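RNA pseudouridylate synthase domain-containing protein 1 (Homo sapiens, PDB 5VBB) probably acts as an RNA-binding pseudouridine synthase of the RluA family, converting uridines in RNA to pseudouridine. Local coordinates at residues 68-73 and 204-209; 15-20 and 77-82; 104-109 and 151-156. All coordinates share one frame; numbering follows the deposited sequence.

Contact 1 of 3, residues 68-73 and 204-209. With SO4 (sulfate ion), chain B.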
loop_
_atom_site.group_PDB
_atom_site.type_symbol
_atom_site.label_atom_id
_atom_site.label_comp_id
_atom_site.label_asym_id
_atom_site.label_seq_id
_atom_site.Cartn_x
_atom_site.Cartn_y
_atom_site.Cartn_z
ATOM N N PHE A 68 0.285 9.836 -0.296
ATOM C CA PHE A 68 -0.956 10.629 -0.187
ATOM C C PHE A 68 -2.190 9.830 -0.611
ATOM O O PHE A 68 -3.139 9.732 0.153
ATOM C CB PHE A 68 -0.868 11.891 -1.078
ATOM C CG PHE A 68 -2.120 12.737 -1.133
ATOM C CD1 PHE A 68 -2.460 13.571 -0.082
ATOM C CD2 PHE A 68 -2.949 12.716 -2.245
ATOM C CE1 PHE A 68 -3.615 14.348 -0.127
ATOM C CE2 PHE A 68 -4.083 13.520 -2.300
ATOM C CZ PHE A 68 -4.414 14.317 -1.244
ATOM N N SER A 69 -2.160 9.233 -1.824
ATOM C CA SER A 69 -3.308 8.522 -2.377
ATOM C C SER A 69 -3.529 7.121 -1.808
ATOM O O SER A 69 -4.607 6.554 -2.005
ATOM C CB SER A 69 -3.204 8.433 -3.893
ATOM O OG SER A 69 -3.203 9.743 -4.437
ATOM N N THR A 70 -2.599 6.598 -1.042
ATOM C CA THR A 70 -2.735 5.269 -0.474
ATOM C C THR A 70 -3.306 5.340 0.922
ATOM O O THR A 70 -2.924 6.208 1.689
ATOM C CB THR A 70 -1.338 4.597 -0.518
ATOM O OG1 THR A 70 -0.981 4.517 -1.890
ATOM C CG2 THR A 70 -1.304 3.209 0.106
ATOM N N SER A 71 -4.209 4.395 1.270
ATOM C CA SER A 71 -4.717 4.294 2.637
ATOM C C SER A 71 -3.968 3.190 3.404
ATOM O O SER A 71 -3.243 2.384 2.821
ATOM C CB SER A 71 -6.211 3.968 2.623
ATOM O OG SER A 71 -6.512 2.816 1.846
ATOM N N GLY A 72 -4.152 3.137 4.709
ATOM C CA GLY A 72 -3.634 2.026 5.486
ATOM C C GLY A 72 -2.642 2.251 6.591
ATOM O O GLY A 72 -2.445 3.378 7.071
ATOM N N ALA A 73 -2.038 1.108 7.004
ATOM C CA ALA A 73 -1.162 0.965 8.177
ATOM C C ALA A 73 0.051 1.890 8.155
ATOM O O ALA A 73 0.890 1.810 7.275
ATOM C CB ALA A 73 -0.691 -0.465 8.312
ATOM N N PHE A 204 -13.575 7.107 -7.044
ATOM C CA PHE A 204 -13.567 8.062 -5.938
ATOM C C PHE A 204 -12.228 8.119 -5.248
ATOM O O PHE A 204 -11.981 9.066 -4.506
ATOM C CB PHE A 204 -14.677 7.745 -4.921
ATOM C CG PHE A 204 -14.352 6.710 -3.867
ATOM C CD1 PHE A 204 -14.582 5.355 -4.101
ATOM C CD2 PHE A 204 -13.968 7.097 -2.592
ATOM C CE1 PHE A 204 -14.477 4.430 -3.077
ATOM C CE2 PHE A 204 -13.791 6.154 -1.579
ATOM C CZ PHE A 204 -14.044 4.822 -1.825
ATOM N N ARG A 205 -11.367 7.101 -5.457
ATOM C CA ARG A 205 -10.056 7.028 -4.817
ATOM C C ARG A 205 -9.150 6.121 -5.584
ATOM O O ARG A 205 -9.590 5.448 -6.494
ATOM C CB ARG A 205 -10.226 6.460 -3.419
ATOM C CG ARG A 205 -10.725 5.024 -3.358
ATOM C CD ARG A 205 -10.484 4.420 -1.980
ATOM N NE ARG A 205 -9.055 4.179 -1.810
ATOM C CZ ARG A 205 -8.485 3.663 -0.740
ATOM N NH1 ARG A 205 -9.220 3.307 0.306
ATOM N NH2 ARG A 205 -7.173 3.494 -0.702
ATOM N N MET A 206 -7.897 6.071 -5.196
ATOM C CA MET A 206 -6.970 5.116 -5.760
ATOM C C MET A 206 -7.091 3.854 -4.921
ATOM O O MET A 206 -7.025 3.938 -3.700
ATOM C CB MET A 206 -5.545 5.632 -5.725
ATOM C CG MET A 206 -4.621 4.714 -6.436
ATOM S SD MET A 206 -2.927 5.341 -6.566
ATOM C CE MET A 206 -2.376 5.052 -4.873
ATOM N N MET A 207 -7.286 2.700 -5.558
ATOM C CA MET A 207 -7.525 1.437 -4.846
ATOM C C MET A 207 -6.228 0.687 -4.444
ATOM O O MET A 207 -5.980 -0.427 -4.886
ATOM C CB MET A 207 -8.417 0.521 -5.700
ATOM C CG MET A 207 -9.686 1.194 -6.215
ATOM S SD MET A 207 -10.751 1.842 -4.897
ATOM C CE MET A 207 -11.966 2.744 -5.882
ATOM N N LEU A 208 -5.464 1.277 -3.535
ATOM C CA LEU A 208 -4.262 0.685 -2.962
ATOM C C LEU A 208 -4.349 0.966 -1.487
ATOM O O LEU A 208 -4.656 2.087 -1.124
ATOM C CB LEU A 208 -2.976 1.274 -3.597
ATOM C CG LEU A 208 -1.651 0.693 -3.106
ATOM C CD1 LEU A 208 -1.549 -0.803 -3.444
ATOM C CD2 LEU A 208 -0.478 1.381 -3.778
ATOM N N HIS A 209 -4.142 -0.071 -0.645
ATOM C CA HIS A 209 -4.317 -0.009 0.782
ATOM C C HIS A 209 -3.219 -0.805 1.479
ATOM O O HIS A 209 -3.006 -1.971 1.142
ATOM C CB HIS A 209 -5.670 -0.661 1.125
ATOM C CG HIS A 209 -5.985 -0.675 2.587
ATOM N ND1 HIS A 209 -6.255 0.499 3.280
ATOM C CD2 HIS A 209 -6.054 -1.725 3.454
ATOM C CE1 HIS A 209 -6.479 0.133 4.535
ATOM N NE2 HIS A 209 -6.386 -1.199 4.680
HETATM S S SO4 B . 0.390 10.346 -4.738
HETATM O O1 SO4 B . 1.089 9.689 -5.854
HETATM O O2 SO4 B . 1.288 11.372 -4.193
HETATM O O3 SO4 B . -0.858 10.937 -5.174
HETATM O O4 SO4 B . 0.049 9.359 -3.719
HETATM O O HOH W 1 -6.822 7.679 -3.100
#
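The hydroxyl of S71 sits between two flat groups of 204-209, the R205 guanidinium and the H209 imidazole. The loop 68-73 follows D67, the catalytic aspartate by similarity, in the core of the pseudouridine synthase fold. It runs along the start of strand 208-216, and S71 and H209 form a parallel bridge there. R205 NH2 reaches S71 OG at 2.7 Å, with OG close to the guanidinium plane. NH1 adds a weaker bond to the same oxygen. H209 ND1 and S71 OG share a hydrogen bond, also 2.7 Å, with OG at the edge of the imidazole ring. The first torsion of S71 (chi1 54°) places OG between its own backbone N and carbonyl carbon, where both partners can meet it. The guanidinium is held further by its own segment, as NE donates to M206 O at 2.8 Å. H209 NE2 bonds T226, so both ring nitrogens have partners. G72 CA packs near CE1 of the imidazole.

Toward the start of both segments, the bent end of M206 brings CE to 3.6 Å from S69 CB and beside T70 OG1. L208 CD2 touches the same threonine oxygen. A water bridges S69 O and M206 N. A sulfate, probably from the crystallisation liquor, also binds R177. S69 N donates to its O4 at 2.9 Å, and S69 OG donates to its O3 at 2.7 Å.

Contact 2 of 3, residues 15-20 and 77-82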
loop_
_atom_site.group_PDB
_atom_site.type_symbol
_atom_site.label_atom_id
_atom_site.label_comp_id
_atom_site.label_asym_id
_atom_site.label_seq_id
_atom_site.Cartn_x
_atom_site.Cartn_y
_atom_site.Cartn_z
ATOM N N SER A 15 -0.131 1.091 21.830
ATOM C CA SER A 15 0.629 0.642 22.969
ATOM C C SER A 15 1.221 1.878 23.663
ATOM O O SER A 15 0.938 3.004 23.273
ATOM C CB SER A 15 1.741 -0.310 22.539
ATOM O OG SER A 15 2.812 0.376 21.912
ATOM N N ARG A 16 2.066 1.659 24.669
ATOM C CA ARG A 16 2.769 2.738 25.360
ATOM C C ARG A 16 3.749 3.443 24.419
ATOM O O ARG A 16 3.923 4.651 24.507
ATOM C CB ARG A 16 3.569 2.159 26.548
ATOM C CG ARG A 16 2.684 1.576 27.668
ATOM C CD ARG A 16 3.403 0.508 28.515
ATOM N NE ARG A 16 4.513 1.054 29.301
ATOM C CZ ARG A 16 4.377 1.842 30.365
ATOM N NH1 ARG A 16 3.168 2.173 30.810
ATOM N NH2 ARG A 16 5.449 2.305 30.998
ATOM N N ASP A 17 4.358 2.680 23.503
ATOM C CA ASP A 17 5.429 3.129 22.623
ATOM C C ASP A 17 5.046 3.386 21.179
ATOM O O ASP A 17 5.767 4.122 20.510
ATOM C CB ASP A 17 6.530 2.058 22.615
ATOM C CG ASP A 17 7.346 2.002 23.888
ATOM O OD1 ASP A 17 7.635 3.073 24.451
ATOM O OD2 ASP A 17 7.728 0.893 24.296
ATOM N N PHE A 18 4.007 2.721 20.665
ATOM C CA PHE A 18 3.633 2.855 19.274
ATOM C C PHE A 18 2.165 3.061 19.092
ATOM O O PHE A 18 1.349 2.578 19.862
ATOM C CB PHE A 18 4.050 1.602 18.482
ATOM C CG PHE A 18 5.539 1.424 18.414
ATOM C CD1 PHE A 18 6.302 2.187 17.552
ATOM C CD2 PHE A 18 6.182 0.525 19.252
ATOM C CE1 PHE A 18 7.668 1.974 17.441
ATOM C CE2 PHE A 18 7.552 0.360 19.190
ATOM C CZ PHE A 18 8.289 1.070 18.268
ATOM N N LEU A 19 1.842 3.692 17.984
ATOM C CA LEU A 19 0.495 3.940 17.539
ATOM C C LEU A 19 0.492 3.603 16.044
ATOM O O LEU A 19 1.390 4.042 15.344
ATOM C CB LEU A 19 0.181 5.419 17.780
ATOM C CG LEU A 19 -1.060 6.007 17.208
ATOM C CD1 LEU A 19 -2.270 5.230 17.633
ATOM C CD2 LEU A 19 -1.206 7.433 17.662
ATOM N N VAL A 20 -0.475 2.825 15.578
ATOM C CA VAL A 20 -0.637 2.505 14.145
ATOM C C VAL A 20 -1.993 3.024 13.737
ATOM O O VAL A 20 -3.013 2.614 14.292
ATOM C CB VAL A 20 -0.479 1.018 13.746
ATOM C CG1 VAL A 20 -0.507 0.835 12.224
ATOM C CG2 VAL A 20 0.778 0.421 14.326
ATOM N N ALA A 77 5.940 6.338 16.269
ATOM C CA ALA A 77 6.626 6.027 17.528
ATOM C C ALA A 77 6.351 7.196 18.471
ATOM O O ALA A 77 6.369 8.337 18.023
ATOM C CB ALA A 77 8.129 5.848 17.310
ATOM N N LEU A 78 6.048 6.907 19.755
ATOM C CA LEU A 78 5.653 7.912 20.749
ATOM C C LEU A 78 6.821 8.341 21.659
ATOM O O LEU A 78 6.616 9.157 22.560
ATOM C CB LEU A 78 4.470 7.374 21.589
ATOM C CG LEU A 78 3.313 6.811 20.741
ATOM C CD1 LEU A 78 2.242 6.173 21.596
ATOM C CD2 LEU A 78 2.703 7.898 19.860
ATOM N N ASN A 79 8.037 7.818 21.421
ATOM C CA ASN A 79 9.217 8.250 22.166
ATOM C C ASN A 79 10.462 7.958 21.345
ATOM O O ASN A 79 10.394 7.219 20.349
ATOM C CB ASN A 79 9.294 7.663 23.572
ATOM C CG ASN A 79 9.045 6.201 23.698
ATOM O OD1 ASN A 79 9.950 5.392 23.546
ATOM N ND2 ASN A 79 7.841 5.831 24.095
ATOM N N LYS A 80 11.578 8.580 21.747
ATOM C CA LYS A 80 12.872 8.519 21.059
ATOM C C LYS A 80 13.451 7.105 21.008
ATOM O O LYS A 80 14.027 6.739 19.991
ATOM C CB LYS A 80 13.892 9.485 21.723
ATOM N N ALA A 81 13.277 6.311 22.074
ATOM C CA ALA A 81 13.736 4.918 22.117
ATOM C C ALA A 81 12.903 4.045 21.169
ATOM O O ALA A 81 13.449 3.187 20.470
ATOM C CB ALA A 81 13.629 4.380 23.538
ATOM N N ALA A 82 11.587 4.276 21.125
ATOM C CA ALA A 82 10.688 3.545 20.203
ATOM C C ALA A 82 10.994 3.888 18.733
ATOM O O ALA A 82 10.998 3.001 17.872
ATOM C CB ALA A 82 9.244 3.877 20.529
HETATM O O HOH W 2 5.629 6.893 25.357
#
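F18 packs against both A77 and A82. The methyl of A82 lies over one face of the ring, with CB 4.1 Å from the centroid, a CH-pi contact. The A77 methyl approaches CE1 of the same ring at 3.9 Å. With CG anti to its carbonyl carbon (chi1 -65°), the F18 ring leans over to the helix start. V222 of strand 221-225 also touches F18. Beside this centre, L78 lays its two methyls along segment 15-20. CD2 meets L19 CB, and CD1 lies near the carbonyl oxygens of S15 and R16.

Strands 18-23 and 73-77 are antiparallel neighbours in a four-stranded sheet, and F18 and A77 form a non-hydrogen-bonded pair. Just beyond it, L78 N donates to D17 O at 2.9 Å. The chain then enters helix 80-91, with N79 as its N-cap. N79 OD1 accepts from A82 N at 3.1 Å. The other end of the amide turns to D17: ND2 donates to OD1 at 2.8 Å, nearly straight (168°), using the anti lone pair of that oxygen. The carboxylate and amide planes stand 73° apart. Without the amide, as with an alanine here, A82 N would probably lose its cap and D17 OD1 this donor. At the outer edge, a water accepts from N79 ND2 and donates to R16 O.

Contact 3 of 3, residues 104-109 and 151-156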
loop_
_atom_site.group_PDB
_atom_site.type_symbol
_atom_site.label_atom_id
_atom_site.label_comp_id
_atom_site.label_asym_id
_atom_site.label_seq_id
_atom_site.Cartn_x
_atom_site.Cartn_y
_atom_site.Cartn_z
ATOM N N ARG A 104 -6.657 -3.009 -12.792
ATOM C CA ARG A 104 -7.367 -3.099 -14.083
ATOM C C ARG A 104 -7.128 -4.441 -14.761
ATOM O O ARG A 104 -5.991 -4.882 -14.824
ATOM C CB ARG A 104 -6.914 -1.984 -15.048
ATOM C CG ARG A 104 -7.272 -0.557 -14.619
ATOM C CD ARG A 104 -8.725 -0.308 -14.834
ATOM N NE ARG A 104 -9.180 1.006 -14.386
ATOM C CZ ARG A 104 -10.446 1.298 -14.131
ATOM N NH1 ARG A 104 -11.390 0.376 -14.279
ATOM N NH2 ARG A 104 -10.778 2.503 -13.687
ATOM N N GLY A 105 -8.193 -5.048 -15.292
ATOM C CA GLY A 105 -8.143 -6.324 -15.996
ATOM C C GLY A 105 -8.182 -7.535 -15.089
ATOM O O GLY A 105 -7.902 -7.441 -13.890
ATOM N N HIS A 106 -8.530 -8.692 -15.671
ATOM C CA HIS A 106 -8.564 -9.994 -15.008
ATOM C C HIS A 106 -7.190 -10.662 -15.179
ATOM O O HIS A 106 -6.847 -11.031 -16.295
ATOM C CB HIS A 106 -9.650 -10.887 -15.642
ATOM C CG HIS A 106 -11.044 -10.475 -15.265
ATOM N ND1 HIS A 106 -12.143 -10.990 -15.917
ATOM C CD2 HIS A 106 -11.468 -9.706 -14.232
ATOM C CE1 HIS A 106 -13.198 -10.452 -15.324
ATOM N NE2 HIS A 106 -12.839 -9.681 -14.292
ATOM N N ILE A 107 -6.406 -10.810 -14.092
ATOM C CA ILE A 107 -5.077 -11.435 -14.151
ATOM C C ILE A 107 -5.312 -12.934 -14.125
ATOM O O ILE A 107 -5.891 -13.418 -13.156
ATOM C CB ILE A 107 -4.222 -10.933 -12.971
ATOM C CG1 ILE A 107 -4.019 -9.409 -13.111
ATOM C CG2 ILE A 107 -2.877 -11.661 -12.900
ATOM C CD1 ILE A 107 -3.240 -8.690 -12.003
ATOM N N GLN A 108 -4.917 -13.671 -15.186
ATOM C CA GLN A 108 -5.217 -15.105 -15.270
ATOM C C GLN A 108 -4.260 -15.972 -14.447
ATOM O O GLN A 108 -4.688 -17.010 -13.968
ATOM C CB GLN A 108 -5.236 -15.570 -16.731
ATOM C CG GLN A 108 -6.207 -14.776 -17.615
ATOM C CD GLN A 108 -7.653 -14.827 -17.148
ATOM O OE1 GLN A 108 -8.125 -15.830 -16.589
ATOM N NE2 GLN A 108 -8.408 -13.761 -17.407
ATOM N N GLU A 109 -3.021 -15.535 -14.212
ATOM C CA GLU A 109 -2.065 -16.276 -13.352
ATOM C C GLU A 109 -2.524 -16.132 -11.895
ATOM O O GLU A 109 -2.917 -15.036 -11.517
ATOM C CB GLU A 109 -0.652 -15.684 -13.461
ATOM C CG GLU A 109 -0.035 -15.720 -14.845
ATOM C CD GLU A 109 -0.219 -14.523 -15.759
ATOM O OE1 GLU A 109 -0.745 -13.485 -15.299
ATOM O OE2 GLU A 109 0.135 -14.639 -16.956
ATOM N N LEU A 151 -6.694 -12.506 -5.670
ATOM C CA LEU A 151 -7.704 -12.930 -4.711
ATOM C C LEU A 151 -9.023 -13.195 -5.402
ATOM O O LEU A 151 -9.669 -14.217 -5.154
ATOM C CB LEU A 151 -7.891 -11.869 -3.640
ATOM C CG LEU A 151 -6.673 -11.526 -2.836
ATOM C CD1 LEU A 151 -6.946 -10.292 -1.994
ATOM C CD2 LEU A 151 -6.165 -12.746 -2.041
ATOM N N GLU A 152 -9.456 -12.258 -6.256
ATOM C CA GLU A 152 -10.745 -12.368 -6.921
ATOM C C GLU A 152 -10.746 -11.650 -8.249
ATOM O O GLU A 152 -9.981 -10.717 -8.442
ATOM C CB GLU A 152 -11.863 -11.691 -6.040
ATOM C CG GLU A 152 -12.415 -12.492 -4.853
ATOM C CD GLU A 152 -13.438 -11.785 -3.972
ATOM O OE1 GLU A 152 -13.166 -10.627 -3.596
ATOM O OE2 GLU A 152 -14.502 -12.371 -3.656
ATOM N N HIS A 153 -11.665 -12.060 -9.140
ATOM C CA HIS A 153 -11.979 -11.347 -10.376
ATOM C C HIS A 153 -13.370 -10.787 -10.152
ATOM O O HIS A 153 -14.208 -11.420 -9.499
ATOM C CB HIS A 153 -12.003 -12.258 -11.607
ATOM C CG HIS A 153 -10.658 -12.707 -12.074
ATOM N ND1 HIS A 153 -10.528 -13.774 -12.931
ATOM C CD2 HIS A 153 -9.426 -12.193 -11.830
ATOM C CE1 HIS A 153 -9.227 -13.932 -13.117
ATOM N NE2 HIS A 153 -8.531 -12.982 -12.502
ATOM N N GLY A 154 -13.617 -9.614 -10.718
ATOM C CA GLY A 154 -14.916 -8.972 -10.624
ATOM C C GLY A 154 -15.020 -7.792 -11.550
ATOM O O GLY A 154 -14.134 -7.582 -12.384
ATOM N N LEU A 155 -16.032 -6.946 -11.321
ATOM C CA LEU A 155 -16.158 -5.718 -12.085
ATOM C C LEU A 155 -16.107 -4.542 -11.109
ATOM O O LEU A 155 -16.707 -4.630 -10.037
ATOM C CB LEU A 155 -17.464 -5.651 -12.891
ATOM C CG LEU A 155 -17.795 -6.807 -13.843
ATOM C CD1 LEU A 155 -19.165 -6.662 -14.352
ATOM C CD2 LEU A 155 -16.786 -6.906 -14.985
ATOM N N TYR A 156 -15.379 -3.453 -11.475
ATOM C CA TYR A 156 -15.367 -2.214 -10.716
ATOM C C TYR A 156 -16.012 -1.170 -11.620
ATOM O O TYR A 156 -15.495 -0.908 -12.712
ATOM C CB TYR A 156 -13.967 -1.779 -10.275
ATOM C CG TYR A 156 -14.093 -0.650 -9.296
ATOM C CD1 TYR A 156 -14.417 -0.901 -7.968
ATOM C CD2 TYR A 156 -14.190 0.667 -9.741
ATOM C CE1 TYR A 156 -14.725 0.130 -7.090
ATOM C CE2 TYR A 156 -14.503 1.704 -8.874
ATOM C CZ TYR A 156 -14.778 1.428 -7.547
ATOM O OH TYR A 156 -15.077 2.446 -6.702
HETATM O O HOH W 3 -13.968 1.067 -13.763
#
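H153 NE2 donates to I107 O at 2.8 Å, and H106 NE2 donates to G154 O at 3.1 Å. Each imidazole thus bonds a backbone carbonyl of the opposite segment. Both acceptors lie close to the plane of the donor ring. Seen from the carbonyls, both donors stand above the C=O plane. H106 and H153 have similar first torsions (chi1 -74° and -73°), each with CG anti to the carbonyl carbon, and their rings lie against each other as an offset stack. The centroids are 4.5 Å apart and the planes differ by 17°. Because of the offset, each ring also covers the other residue's CB. H106 CB sits 3.9 Å from the H153 centroid, almost on the ring normal. H153 CB lies over the H106 ring, shifted toward its rim.

Around the pair, Q108 OE1 comes within 4.1 Å of H153 CE1, and H241 of strand 238-243 meets H106 with the ring planes nearly perpendicular. Farther along, a water bridges R104 NH1 and Y156 O. R104 NE also forms a salt bridge with E200. The contact fastens the loop between strands 96-104 and 111-114 to the second half of strand 146-156, a member of the seven-stranded sheet.

Both NE2 atoms act as donors here, which requires a proton on each. Two stacked imidazolium charges would probably repel, so at least one ring is likely to be neutral.

From the N terminus, 15-20 comes first and pairs with 77-82, so contact 2 closes a loop between neighbouring strands of the four-stranded sheet, at the start of helix 80-91. Before that loop closes, 68-73 opens contact 1, which ends only at 204-209. Contacts 1 and 2 therefore cross, and they touch where A73 packs on V20. Contact 3, between 104-109 and 151-156, follows contact 2 in series and is nested inside the long loop of contact 1. It ties a loop to strand 146-156 of the seven-stranded sheet, which contact 1 joins to the loop leading into strand 73-77. Y156 meets M207 and F204, linking contacts 3 and 1. Contacts 2 and 3 lie on opposite sides of the chain's centre.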